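Local coordinates for protein homoserine O-acetyltransferase (Bacillus anthracis str. 'Ames Ancestor', PDB 3I1I) that probably transfers an acetyl group from acetyl-CoA to the hydroxyl of homoserine, using an alpha/beta hydrolase fold, at residues 233-236 and 237-241; 192-195 and 196-200; 118-121 and 122-126. All coordinates share one frame; numbering follows the deposited sequence.

Contact 1 (233-236 and 237-241); sequences DEHF and YETTY
Phe236 lies along one side of the short helix 234-240 and meets Tyr237, Thr240 and Tyr241. Its CB sits beside the backbone N of Tyr237. With chi1 at 175°, CG points away from the Phe236 N, and the ring runs on toward the next turn. There Thr240 OG1 stands over the ring centre. CD1 and CE1 lie under this oxygen, with Phe236 CE1 3.5 Å from Thr240 OG1. CD2, on one edge, faces the ring of Tyr237 in an edge-to-face pair with planes at 88°. Further out, Phe236 CE2 lies 4.0 Å from Tyr241 CE1. CZ, at the tip, packs against Thr240 CG2.

Helix 234-240 is one of the helices inserted between strands 174-178 and 309-313 of the alpha/beta hydrolase sheet. Asp233 is its N-cap: OD2 accepts from His235 N at 2.9 Å, met from above the carboxylate plane. Tyr237 OH bonds back to Phe228 O and Phe232 N.

Two threonines use their hydroxyls on the helix backbone. Thr240 OG1 donates to Phe236 O at 2.8 Å, and Thr240 N reaches the same oxygen from the opposite face of the carbonyl. Thr239 repeats this on His235 O, with OG1 at 3.1 Å. Its methyl CG2 covers one face of the His235 ring in a CH-pi contact, 3.8 Å from the ring centroid.

A water donates to both Glu234 O and Glu238 OE1. Glu234 OE2 also bonds Tyr325 OH of the second subunit, and Glu238 OE1 bonds Ile186 N of the second subunit.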
loop_
_atom_site.group_PDB
_atom_site.type_symbol
_atom_site.label_atom_id
_atom_site.label_comp_id
_atom_site.label_asym_id
_atom_site.label_seq_id
_atom_site.Cartn_x
_atom_site.Cartn_y
_atom_site.Cartn_z
ATOM N N ASP A 233 -1.519 -15.411 -9.187
ATOM C CA ASP A 233 -1.549 -14.825 -10.543
ATOM C C ASP A 233 -2.685 -13.824 -10.604
ATOM O O ASP A 233 -3.658 -13.951 -9.871
ATOM C CB ASP A 233 -1.850 -15.912 -11.575
ATOM C CG ASP A 233 -1.795 -15.413 -13.014
ATOM O OD1 ASP A 233 -0.676 -15.276 -13.579
ATOM O OD2 ASP A 233 -2.881 -15.192 -13.606
ATOM N N GLU A 234 -2.582 -12.822 -11.487
ATOM C CA GLU A 234 -3.644 -11.838 -11.590
ATOM C C GLU A 234 -5.022 -12.459 -11.907
ATOM O O GLU A 234 -6.059 -12.027 -11.393
ATOM C CB GLU A 234 -3.285 -10.746 -12.596
ATOM C CG GLU A 234 -3.199 -11.161 -14.038
ATOM C CD GLU A 234 -4.543 -11.221 -14.728
ATOM O OE1 GLU A 234 -4.541 -11.674 -15.886
ATOM O OE2 GLU A 234 -5.579 -10.839 -14.128
ATOM N N HIS A 235 -5.018 -13.472 -12.735
ATOM C CA HIS A 235 -6.242 -14.078 -13.128
ATOM C C HIS A 235 -6.936 -14.819 -11.978
ATOM O O HIS A 235 -8.155 -14.978 -11.977
ATOM C CB HIS A 235 -6.022 -15.013 -14.302
ATOM C CG HIS A 235 -7.282 -15.309 -15.041
ATOM N ND1 HIS A 235 -7.759 -16.587 -15.228
ATOM C CD2 HIS A 235 -8.195 -14.476 -15.594
ATOM C CE1 HIS A 235 -8.898 -16.528 -15.894
ATOM N NE2 HIS A 235 -9.181 -15.260 -16.134
ATOM N N PHE A 236 -6.165 -15.253 -10.996
ATOM C CA PHE A 236 -6.752 -15.828 -9.810
ATOM C C PHE A 236 -7.728 -14.855 -9.174
ATOM O O PHE A 236 -8.809 -15.279 -8.790
ATOM C CB PHE A 236 -5.696 -16.243 -8.789
ATOM C CG PHE A 236 -6.272 -16.747 -7.492
ATOM C CD1 PHE A 236 -6.607 -18.073 -7.341
ATOM C CD2 PHE A 236 -6.496 -15.868 -6.437
ATOM C CE1 PHE A 236 -7.141 -18.552 -6.128
ATOM C CE2 PHE A 236 -7.032 -16.312 -5.237
ATOM C CZ PHE A 236 -7.351 -17.676 -5.061
ATOM N N TYR A 237 -7.360 -13.581 -9.039
ATOM C CA TYR A 237 -8.254 -12.619 -8.348
ATOM C C TYR A 237 -9.492 -12.281 -9.204
ATOM O O TYR A 237 -10.581 -12.029 -8.674
ATOM C CB TYR A 237 -7.515 -11.328 -7.990
ATOM C CG TYR A 237 -6.217 -11.553 -7.237
ATOM C CD1 TYR A 237 -6.209 -11.701 -5.864
ATOM C CD2 TYR A 237 -5.000 -11.621 -7.906
ATOM C CE1 TYR A 237 -5.031 -11.904 -5.177
ATOM C CE2 TYR A 237 -3.827 -11.839 -7.237
ATOM C CZ TYR A 237 -3.844 -11.983 -5.867
ATOM O OH TYR A 237 -2.693 -12.174 -5.176
ATOM N N GLU A 238 -9.293 -12.271 -10.520
ATOM C CA GLU A 238 -10.324 -11.940 -11.476
ATOM C C GLU A 238 -11.454 -12.976 -11.447
ATOM O O GLU A 238 -12.638 -12.595 -11.482
ATOM C CB GLU A 238 -9.729 -11.838 -12.890
ATOM C CG GLU A 238 -10.559 -11.054 -13.848
ATOM C CD GLU A 238 -10.606 -9.518 -13.550
ATOM O OE1 GLU A 238 -9.660 -8.958 -12.940
ATOM O OE2 GLU A 238 -11.629 -8.871 -13.933
ATOM N N THR A 239 -11.096 -14.258 -11.354
ATOM C CA THR A 239 -12.097 -15.330 -11.249
ATOM C C THR A 239 -12.531 -15.673 -9.827
ATOM O O THR A 239 -13.633 -16.129 -9.641
ATOM C CB THR A 239 -11.619 -16.613 -11.930
ATOM O OG1 THR A 239 -10.410 -17.043 -11.281
ATOM C CG2 THR A 239 -11.336 -16.330 -13.428
ATOM N N THR A 240 -11.718 -15.445 -8.815
ATOM C CA THR A 240 -12.124 -15.824 -7.451
ATOM C C THR A 240 -12.967 -14.752 -6.750
ATOM O O THR A 240 -13.841 -15.093 -5.933
ATOM C CB THR A 240 -10.879 -16.179 -6.565
ATOM O OG1 THR A 240 -10.124 -17.188 -7.233
ATOM C CG2 THR A 240 -11.273 -16.680 -5.152
ATOM N N TYR A 241 -12.696 -13.473 -7.039
ATOM C CA TYR A 241 -13.496 -12.365 -6.519
ATOM C C TYR A 241 -13.987 -11.523 -7.705
ATOM O O TYR A 241 -13.545 -10.372 -7.923
ATOM C CB TYR A 241 -12.668 -11.537 -5.508
ATOM C CG TYR A 241 -11.822 -12.410 -4.626
ATOM C CD1 TYR A 241 -10.489 -12.672 -4.960
ATOM C CD2 TYR A 241 -12.367 -13.037 -3.490
ATOM C CE1 TYR A 241 -9.710 -13.502 -4.192
ATOM C CE2 TYR A 241 -11.599 -13.889 -2.715
ATOM C CZ TYR A 241 -10.262 -14.109 -3.073
ATOM O OH TYR A 241 -9.474 -14.937 -2.328
HETATM O O HOH W 1 -7.223 -9.307 -11.359
#

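Contact 2 (192-195 and 196-200); sequences VAQN and AIEAI
Val192 meets Ala196 one turn further along helix 186-202. The Val192 carbonyl O lies 3.1 Å from the methyl CB of Ala196. A wider, pi-type turn at 192-194 marks this part of the helix.

Ala193 comes next. Its O accepts from Ile197 N at 3.0 Å, in a nearly straight bond of 176°. CG1 of Ile197 sits beside the same oxygen. The side chains of Ala193 and Ile197 face helix 277-289, where they touch Leu288 and Ala284.

Gln194 makes two bonds to Glu198. Its O accepts from Glu198 N at 2.8 Å, close to the line of the C=O bond. Its side chain leaves with CG opposite the backbone N (chi1 -177°) and stays extended. It runs alongside the Glu198 chain, and both point the same way. Gln194 NE2 donates to Glu198 OE2 at 2.9 Å. The carboxylate oxygen lies in the amide plane, but the amide nitrogen stands above the carboxylate plane. The two flat groups are turned 81° against each other.

Asn195 closes the segment. Its O accepts from Ala199 N at 2.8 Å, and the methyl of Ala199 lies close to that oxygen.

Arg225 of the second subunit donates through NE to Asn195 OD1 and forms a salt bridge through NH1 with Glu198 OE1, while Asn265 OD1 of the second subunit bonds Gln194 NE2. The amide bond to OE2 and the arginine at OE1 would both be expected to stabilise the carboxylate as an anion. Gln194 and Glu198 each bond across to the second subunit while bonded to each other, so this i to i+4 pair links the helix to the subunit interface.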
loop_
_atom_site.group_PDB
_atom_site.type_symbol
_atom_site.label_atom_id
_atom_site.label_comp_id
_atom_site.label_asym_id
_atom_site.label_seq_id
_atom_site.Cartn_x
_atom_site.Cartn_y
_atom_site.Cartn_z
ATOM N N VAL A 192 5.788 -4.381 -1.396
ATOM C CA VAL A 192 5.267 -5.204 -0.323
ATOM C C VAL A 192 5.993 -5.053 1.013
ATOM O O VAL A 192 5.349 -5.138 2.029
ATOM C CB VAL A 192 5.210 -6.696 -0.763
ATOM C CG1 VAL A 192 4.688 -7.566 0.331
ATOM C CG2 VAL A 192 4.344 -6.807 -2.040
ATOM N N ALA A 193 7.299 -4.836 1.072
ATOM C CA ALA A 193 7.934 -4.638 2.406
ATOM C C ALA A 193 7.932 -3.178 2.902
ATOM O O ALA A 193 7.419 -2.890 3.980
ATOM C CB ALA A 193 9.327 -5.241 2.448
ATOM N N GLN A 194 8.493 -2.247 2.133
ATOM C CA GLN A 194 8.505 -0.839 2.552
ATOM C C GLN A 194 7.078 -0.311 2.766
ATOM O O GLN A 194 6.763 0.247 3.823
ATOM C CB GLN A 194 9.194 0.058 1.518
ATOM C CG GLN A 194 9.277 1.495 1.970
ATOM C CD GLN A 194 9.874 2.465 0.974
ATOM O OE1 GLN A 194 10.202 2.104 -0.160
ATOM N NE2 GLN A 194 10.010 3.732 1.395
ATOM N N ASN A 195 6.225 -0.457 1.757
ATOM C CA ASN A 195 4.860 -0.006 1.868
ATOM C C ASN A 195 4.097 -0.598 3.061
ATOM O O ASN A 195 3.274 0.104 3.694
ATOM C CB ASN A 195 4.100 -0.251 0.565
ATOM C CG ASN A 195 4.510 0.719 -0.555
ATOM O OD1 ASN A 195 5.201 1.725 -0.309
ATOM N ND2 ASN A 195 4.098 0.411 -1.793
ATOM N N ALA A 196 4.372 -1.859 3.385
ATOM C CA ALA A 196 3.698 -2.494 4.535
ATOM C C ALA A 196 4.187 -1.866 5.841
ATOM O O ALA A 196 3.394 -1.477 6.696
ATOM C CB ALA A 196 3.922 -4.030 4.542
ATOM N N ILE A 197 5.501 -1.758 5.983
ATOM C CA ILE A 197 6.067 -1.093 7.147
ATOM C C ILE A 197 5.487 0.318 7.299
ATOM O O ILE A 197 5.017 0.691 8.368
ATOM C CB ILE A 197 7.590 -1.014 7.061
ATOM C CG1 ILE A 197 8.178 -2.447 7.136
ATOM C CG2 ILE A 197 8.099 -0.152 8.153
ATOM C CD1 ILE A 197 9.669 -2.589 6.672
ATOM N N GLU A 198 5.505 1.095 6.232
ATOM C CA GLU A 198 4.960 2.437 6.309
ATOM C C GLU A 198 3.449 2.505 6.588
ATOM O O GLU A 198 3.014 3.385 7.305
ATOM C CB GLU A 198 5.351 3.238 5.072
ATOM C CG GLU A 198 6.816 3.677 5.251
ATOM C CD GLU A 198 7.383 4.430 4.086
ATOM O OE1 GLU A 198 6.585 5.122 3.393
ATOM O OE2 GLU A 198 8.639 4.360 3.904
ATOM N N ALA A 199 2.676 1.563 6.067
ATOM C CA ALA A 199 1.241 1.511 6.365
ATOM C C ALA A 199 0.992 1.308 7.890
ATOM O O ALA A 199 0.169 1.993 8.494
ATOM C CB ALA A 199 0.546 0.418 5.524
ATOM N N ILE A 200 1.741 0.418 8.517
ATOM C CA ILE A 200 1.623 0.234 9.967
ATOM C C ILE A 200 2.037 1.527 10.765
ATOM O O ILE A 200 1.333 1.955 11.698
ATOM C CB ILE A 200 2.429 -0.998 10.441
ATOM C CG1 ILE A 200 1.991 -2.261 9.679
ATOM C CG2 ILE A 200 2.247 -1.188 11.931
ATOM C CD1 ILE A 200 2.967 -3.466 9.750
#

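Contact 3 (118-121 and 122-126); sequences DEYA and MDFPV
A tight backbone turn, backed by an aromatic pair, joins Tyr120 and Ala121 to Asp123 and Phe124. It lies in the long loop between strand 87-91 and helix 129-142 of the alpha/beta hydrolase fold.

Two successive i to i+3 bonds make the turn. Asp123 N donates to Tyr120 O at 2.9 Å, with a bent N-H...O angle of 135°. This closes a type II' beta turn, with Ala121, at positive phi, in the first middle position and Met122 in the second. Phe124 N donates to Ala121 O at 2.9 Å, in a straighter bond that continues the chain as a 3-10 turn. In both, the donor stands above the plane of the carbonyl.

The side chains of Tyr120 and Phe124 meet beside these bonds. Phe124 turns an edge to one face of the tyrosine ring. Its CD1 lies 3.8 Å from Tyr120 CG. The ring planes are 88° apart and the centroids 5.4 Å, so this is a T-shaped stack. Phe124 CG lies opposite its own backbone N (chi1 -163°), which carries the ring over to the tyrosine. Closer to the chain, Phe124 CB packs 3.9 Å from Tyr120 CB. Both aromatic side chains also touch Ile25 of strand 24-34.

Asp123 approaches the tyrosine from another side. Its OD2 comes to the ring edge, 4.2 Å from Tyr120 CD1, and forms a salt bridge with Arg23. The side chain of selenomethionine Met122 packs on helix 277-289 and on Val254 of the second subunit.

The chemistry is divided. The two rings are buried and meet through carbon atoms. Asp123 is exposed, and the salt bridge to Arg23 would be expected to balance its charge. Together they tie this irregular loop to strand 24-34 and the residues before it.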
loop_
_atom_site.group_PDB
_atom_site.type_symbol
_atom_site.label_atom_id
_atom_site.label_comp_id
_atom_site.label_asym_id
_atom_site.label_seq_id
_atom_site.Cartn_x
_atom_site.Cartn_y
_atom_site.Cartn_z
ATOM N N ASP A 118 10.582 -4.624 30.517
ATOM C CA ASP A 118 9.626 -4.163 29.516
ATOM C C ASP A 118 9.868 -4.857 28.181
ATOM O O ASP A 118 10.962 -5.394 27.908
ATOM C CB ASP A 118 9.772 -2.656 29.297
ATOM C CG ASP A 118 9.466 -1.835 30.555
ATOM O OD1 ASP A 118 8.460 -2.132 31.240
ATOM O OD2 ASP A 118 10.221 -0.870 30.837
ATOM N N GLU A 119 8.843 -4.811 27.336
ATOM C CA GLU A 119 8.942 -5.331 25.978
ATOM C C GLU A 119 9.990 -4.562 25.219
ATOM O O GLU A 119 10.166 -3.384 25.456
ATOM C CB GLU A 119 7.609 -5.235 25.262
ATOM C CG GLU A 119 6.677 -6.313 25.711
ATOM C CD GLU A 119 5.271 -6.166 25.165
ATOM O OE1 GLU A 119 4.987 -5.186 24.412
ATOM O OE2 GLU A 119 4.454 -7.063 25.506
ATOM N N TYR A 120 10.709 -5.255 24.345
ATOM C CA TYR A 120 11.688 -4.625 23.470
ATOM C C TYR A 120 11.043 -3.548 22.592
ATOM O O TYR A 120 11.614 -2.471 22.391
ATOM C CB TYR A 120 12.332 -5.668 22.556
ATOM C CG TYR A 120 13.407 -6.507 23.207
ATOM C CD1 TYR A 120 14.678 -5.994 23.399
ATOM C CD2 TYR A 120 13.172 -7.814 23.594
ATOM C CE1 TYR A 120 15.671 -6.737 23.983
ATOM C CE2 TYR A 120 14.166 -8.567 24.178
ATOM C CZ TYR A 120 15.417 -8.015 24.365
ATOM O OH TYR A 120 16.437 -8.739 24.915
ATOM N N ALA A 121 9.861 -3.854 22.060
ATOM C CA ALA A 121 9.209 -2.976 21.110
ATOM C C ALA A 121 10.200 -2.594 19.999
ATOM O O ALA A 121 10.958 -3.451 19.539
ATOM C CB ALA A 121 8.617 -1.751 21.834
HETATM N N MSE A 122 10.232 -1.328 19.591
HETATM C CA MSE A 122 11.158 -0.871 18.541
HETATM C C MSE A 122 12.622 -0.815 18.973
HETATM O O MSE A 122 13.513 -0.552 18.135
HETATM C CB MSE A 122 10.723 0.475 17.957
HETATM C CG MSE A 122 9.343 0.446 17.321
HETATM SE SE MSE A 122 9.055 -1.049 16.056
HETATM C CE MSE A 122 10.508 -0.652 14.820
ATOM N N ASP A 123 12.902 -1.106 20.243
ATOM C CA ASP A 123 14.279 -1.366 20.639
ATOM C C ASP A 123 14.758 -2.766 20.212
ATOM O O ASP A 123 15.938 -3.085 20.365
ATOM C CB ASP A 123 14.478 -1.160 22.147
ATOM C CG ASP A 123 15.949 -1.308 22.575
ATOM O OD1 ASP A 123 16.816 -0.652 21.963
ATOM O OD2 ASP A 123 16.240 -2.120 23.487
ATOM N N PHE A 124 13.879 -3.609 19.660
ATOM C CA PHE A 124 14.366 -4.902 19.173
ATOM C C PHE A 124 15.358 -4.723 18.026
ATOM O O PHE A 124 15.199 -3.839 17.199
ATOM C CB PHE A 124 13.232 -5.830 18.750
ATOM C CG PHE A 124 13.659 -7.262 18.645
ATOM C CD1 PHE A 124 13.744 -8.047 19.786
ATOM C CD2 PHE A 124 14.030 -7.800 17.429
ATOM C CE1 PHE A 124 14.162 -9.359 19.721
ATOM C CE2 PHE A 124 14.449 -9.116 17.343
ATOM C CZ PHE A 124 14.529 -9.901 18.494
ATOM N N PRO A 125 16.405 -5.555 17.978
ATOM C CA PRO A 125 17.364 -5.337 16.904
ATOM C C PRO A 125 16.856 -5.815 15.561
ATOM O O PRO A 125 16.077 -6.750 15.491
ATOM C CB PRO A 125 18.566 -6.191 17.309
ATOM C CG PRO A 125 18.013 -7.233 18.201
ATOM C CD PRO A 125 16.849 -6.599 18.916
ATOM N N VAL A 126 17.330 -5.171 14.510
ATOM C CA VAL A 126 17.093 -5.626 13.173
ATOM C C VAL A 126 17.731 -6.986 13.003
ATOM O O VAL A 126 18.931 -7.185 13.395
ATOM C CB VAL A 126 17.688 -4.650 12.162
ATOM C CG1 VAL A 126 17.600 -5.235 10.754
ATOM C CG2 VAL A 126 16.972 -3.264 12.293
#

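Contact 2 is the most buried of the three. Contacts 1 and 3 are only partly buried, and each includes an exposed residue. Contact 1 spans helix 234-240 and its two ends; contact 2 lies inside helix 186-202, while contact 3 shapes a loop. All three touch the second subunit: contacts 1 and 2 send polar groups there, whereas contact 3 reaches it by packing. Helix 277-289 is shared by contacts 2 and 3, whose nearest atoms are about 7 Å apart. Contacts 1 and 3 are far apart, about 39 Å between centres. Aromatic edge-to-face pairs occur in 1 and 3; contact 2 is held by helical backbone bonds and one amide-carboxylate bond.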